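Local atomic coordinates of YceI-like domain protein (Burkholderia cenocepacia BC7, PDB entry 5IXH), a protein that binds a long polyprenyl diphosphate inside a lipocalin-like beta barrel and probably captures antibiotics outside the bacterial cell. Residues F29-K34 with A45-D50. Residues are numbered along the deposited sequence; the frame is centred on the assembly and turned at random.
Sequences FSAQVK and AQMTID. With OTP ((2E,6E,10E,14E,18E,22E,26E)-3,7,11,15,19,23,27,31-octamethyldotriaconta-2,6,10,14,18,22,26,30-octaenyl trihydrogen diphosphate), chain C.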
loop_
_atom_site.group_PDB
_atom_site.type_symbol
_atom_site.label_atom_id
_atom_site.label_comp_id
_atom_site.label_asym_id
_atom_site.label_seq_id
_atom_site.Cartn_x
_atom_site.Cartn_y
_atom_site.Cartn_z
ATOM N N PHE A 29 2.218 -7.247 7.672
ATOM C CA PHE A 29 3.069 -6.920 6.549
ATOM C C PHE A 29 4.486 -6.841 7.032
ATOM O O PHE A 29 4.736 -6.787 8.229
ATOM C CB PHE A 29 2.631 -5.607 5.891
ATOM C CG PHE A 29 2.643 -4.414 6.802
ATOM C CD1 PHE A 29 3.805 -3.662 6.986
ATOM C CD2 PHE A 29 1.487 -4.028 7.455
ATOM C CE1 PHE A 29 3.802 -2.553 7.823
ATOM C CE2 PHE A 29 1.478 -2.922 8.291
ATOM C CZ PHE A 29 2.638 -2.178 8.467
ATOM N N SER A 30 5.422 -6.849 6.089
ATOM C CA SER A 30 6.809 -6.589 6.386
ATOM C C SER A 30 7.333 -5.545 5.434
ATOM O O SER A 30 6.766 -5.320 4.368
ATOM C CB SER A 30 7.618 -7.853 6.221
ATOM O OG SER A 30 7.606 -8.276 4.881
ATOM N N ALA A 31 8.423 -4.914 5.800
ATOM C CA ALA A 31 9.052 -3.934 4.948
ATOM C C ALA A 31 10.510 -3.791 5.310
ATOM O O ALA A 31 10.898 -3.999 6.463
ATOM C CB ALA A 31 8.319 -2.603 5.045
ATOM N N GLN A 32 11.311 -3.443 4.311
ATOM C CA GLN A 32 12.734 -3.172 4.469
ATOM C C GLN A 32 13.002 -1.840 3.778
ATOM O O GLN A 32 12.519 -1.602 2.672
ATOM C CB GLN A 32 13.570 -4.285 3.808
ATOM C CG GLN A 32 12.979 -5.688 3.932
ATOM C CD GLN A 32 13.885 -6.802 3.384
ATOM O OE1 GLN A 32 13.503 -7.981 3.391
ATOM N NE2 GLN A 32 15.084 -6.437 2.916
ATOM N N VAL A 33 13.748 -0.974 4.434
ATOM C CA VAL A 33 14.119 0.311 3.874
ATOM C C VAL A 33 15.593 0.576 4.100
ATOM O O VAL A 33 16.129 0.312 5.174
ATOM C CB VAL A 33 13.298 1.453 4.501
ATOM C CG1 VAL A 33 13.698 2.781 3.904
ATOM C CG2 VAL A 33 11.815 1.219 4.308
ATOM N N LYS A 34 16.247 1.096 3.081
ATOM C CA LYS A 34 17.608 1.567 3.194
ATOM C C LYS A 34 17.605 2.980 2.638
ATOM O O LYS A 34 17.420 3.159 1.444
ATOM C CB LYS A 34 18.548 0.666 2.389
ATOM C CG LYS A 34 18.300 -0.822 2.596
ATOM C CD LYS A 34 19.164 -1.670 1.674
ATOM C CE LYS A 34 18.782 -3.143 1.755
ATOM N NZ LYS A 34 19.534 -3.974 0.775
ATOM N N ALA A 45 13.591 0.398 -1.027
ATOM C CA ALA A 45 12.569 -0.030 -0.091
ATOM C C ALA A 45 11.773 -1.132 -0.713
ATOM O O ALA A 45 11.558 -1.151 -1.933
ATOM C CB ALA A 45 11.656 1.118 0.257
ATOM N N GLN A 46 11.305 -2.043 0.119
ATOM C CA GLN A 46 10.364 -3.053 -0.328
ATOM C C GLN A 46 9.338 -3.274 0.757
ATOM O O GLN A 46 9.634 -3.095 1.950
ATOM C CB GLN A 46 11.069 -4.357 -0.657
ATOM C CG GLN A 46 11.837 -4.961 0.485
ATOM C CD GLN A 46 12.459 -6.288 0.113
ATOM O OE1 GLN A 46 12.102 -7.332 0.663
ATOM N NE2 GLN A 46 13.400 -6.255 -0.823
ATOM N N MET A 47 8.138 -3.678 0.346
ATOM C CA MET A 47 7.085 -4.053 1.269
ATOM C C MET A 47 6.376 -5.280 0.770
ATOM O O MET A 47 6.138 -5.422 -0.434
ATOM C CB MET A 47 6.068 -2.933 1.401
ATOM C CG MET A 47 4.935 -3.244 2.336
ATOM S SD MET A 47 3.817 -1.849 2.513
ATOM C CE MET A 47 4.958 -0.618 3.112
ATOM N N THR A 48 6.004 -6.155 1.691
ATOM C CA THR A 48 5.256 -7.365 1.405
ATOM C C THR A 48 4.075 -7.395 2.332
ATOM O O THR A 48 4.238 -7.424 3.559
ATOM C CB THR A 48 6.132 -8.563 1.649
ATOM O OG1 THR A 48 7.314 -8.429 0.838
ATOM C CG2 THR A 48 5.408 -9.840 1.297
ATOM N N ILE A 49 2.878 -7.406 1.772
ATOM C CA ILE A 49 1.643 -7.403 2.540
ATOM C C ILE A 49 0.983 -8.773 2.490
ATOM O O ILE A 49 0.847 -9.375 1.399
ATOM C CB ILE A 49 0.706 -6.341 1.935
ATOM C CG1 ILE A 49 1.255 -4.914 2.125
ATOM C CG2 ILE A 49 -0.704 -6.458 2.461
ATOM C CD1 ILE A 49 0.648 -4.120 3.259
ATOM N N ASP A 50 0.539 -9.248 3.657
ATOM C CA ASP A 50 -0.297 -10.460 3.764
ATOM C C ASP A 50 -1.746 -10.038 3.557
ATOM O O ASP A 50 -2.360 -9.445 4.453
ATOM C CB ASP A 50 -0.057 -11.089 5.135
ATOM C CG ASP A 50 -1.068 -12.172 5.514
ATOM O OD1 ASP A 50 -2.094 -12.360 4.841
ATOM O OD2 ASP A 50 -0.827 -12.828 6.551
HETATM O O7 OTP C . -24.654 -0.457 0.962
HETATM P P2 OTP C . -23.658 -1.121 0.034
HETATM O O5 OTP C . -24.318 -2.282 -0.677
HETATM O O6 OTP C . -23.161 -0.120 -0.986
HETATM O O4 OTP C . -22.421 -1.655 0.873
HETATM P P1 OTP C . -21.328 -2.669 0.323
HETATM O O2 OTP C . -21.817 -4.091 0.488
HETATM O O3 OTP C . -21.046 -2.392 -1.138
HETATM O O1 OTP C . -20.012 -2.465 1.189
HETATM C C40 OTP C . -18.753 -2.201 0.593
HETATM C C39 OTP C . -17.769 -2.430 1.737
HETATM C C37 OTP C . -16.422 -2.233 1.640
HETATM C C38 OTP C . -15.623 -2.526 2.909
HETATM C C36 OTP C . -15.707 -1.760 0.353
HETATM C C35 OTP C . -14.497 -2.682 0.101
HETATM C C34 OTP C . -13.347 -1.949 -0.613
HETATM C C32 OTP C . -12.084 -2.493 -0.576
HETATM C C33 OTP C . -11.807 -3.808 0.163
HETATM C C31 OTP C . -10.922 -1.779 -1.289
HETATM C C30 OTP C . -10.159 -2.791 -2.170
HETATM C C29 OTP C . -8.685 -2.635 -1.779
HETATM C C27 OTP C . -7.698 -2.384 -2.700
HETATM C C28 OTP C . -7.926 -2.248 -4.207
HETATM C C26 OTP C . -6.287 -2.228 -2.132
HETATM C C25 OTP C . -5.256 -2.988 -2.977
HETATM C C24 OTP C . -3.989 -2.616 -2.198
HETATM C C22 OTP C . -3.194 -3.558 -1.605
HETATM C C23 OTP C . -3.462 -5.063 -1.688
HETATM C C21 OTP C . -1.973 -3.035 -0.852
HETATM C C20 OTP C . -0.814 -3.139 -1.843
HETATM C C19 OTP C . 0.251 -2.159 -1.338
HETATM C C17 OTP C . 1.572 -2.530 -1.211
HETATM C C18 OTP C . 2.023 -3.945 -1.581
HETATM C C16 OTP C . 2.642 -1.543 -0.714
HETATM C C15 OTP C . 2.045 -0.206 -0.236
HETATM C C14 OTP C . 3.195 0.808 -0.129
HETATM C C12 OTP C . 3.626 1.492 -1.245
HETATM C C13 OTP C . 2.992 1.316 -2.630
HETATM C C11 OTP C . 4.777 2.503 -1.142
HETATM C C10 OTP C . 5.724 2.192 0.024
HETATM C C9 OTP C . 6.947 3.086 -0.234
HETATM C C7 OTP C . 8.124 2.904 0.444
HETATM C C8 OTP C . 8.265 1.798 1.491
HETATM C C6 OTP C . 9.294 3.847 0.104
HETATM C C5 OTP C . 9.971 4.349 1.381
HETATM C C4 OTP C . 10.676 5.655 0.966
HETATM C C2 OTP C . 12.035 5.791 0.801
HETATM C C3 OTP C . 12.552 7.168 0.384
HETATM C C1 OTP C . 13.031 4.649 1.017
HETATM O O HOH W 1 9.340 -6.707 2.302
#
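Residues 29-34 and 45-50, on the two strands of a beta hairpin, form part of the wall of the lipid-binding barrel, their axes 4.6 Å apart and running antiparallel. Two hydrogen-bonded pairs set the register. Ser-30 and Thr-48 exchange both backbone bonds, Ser-30 N to Thr-48 O and Thr-48 N to Ser-30 O each 2.9 Å long, and Gln-32 and Gln-46 repeat the exchange. N-H...O angles of at least 162° show these bonds to be nearly straight. Non-hydrogen-bonded pairs lie between and beyond them and turn Phe-29, Ala-31, Val-33, Ala-45, Met-47 and Ile-49 to the ligand side. There Met-47 extends with CG anti to its backbone N (chi1 180°), bringing SD to 3.4 Å from C16 of the polyprenyl chain; the same sulfur makes an oblique Met-aromatic contact with the Phe-29 ring, 5.5 Å from its centroid. Ile-49 CD1 packs on Phe-29 CB at 3.6 Å, while its CG1 faces ligand C18. At the other end Ala-45 CB lies 3.6 Å from C6 of the ligand, and Val-33 CG1 meets its terminal methyl C1 at 3.5 Å. On the opposite face, the side chains of Gln-32 and Gln-46 run alongside each other with stacked amide planes 26° apart, and a water sits 3.0 Å from Thr-48 OG1. Apolar residues lining the interior and polar ones outside are characteristic of a lipocalin-like barrel, here enclosing an isoprenoid tail.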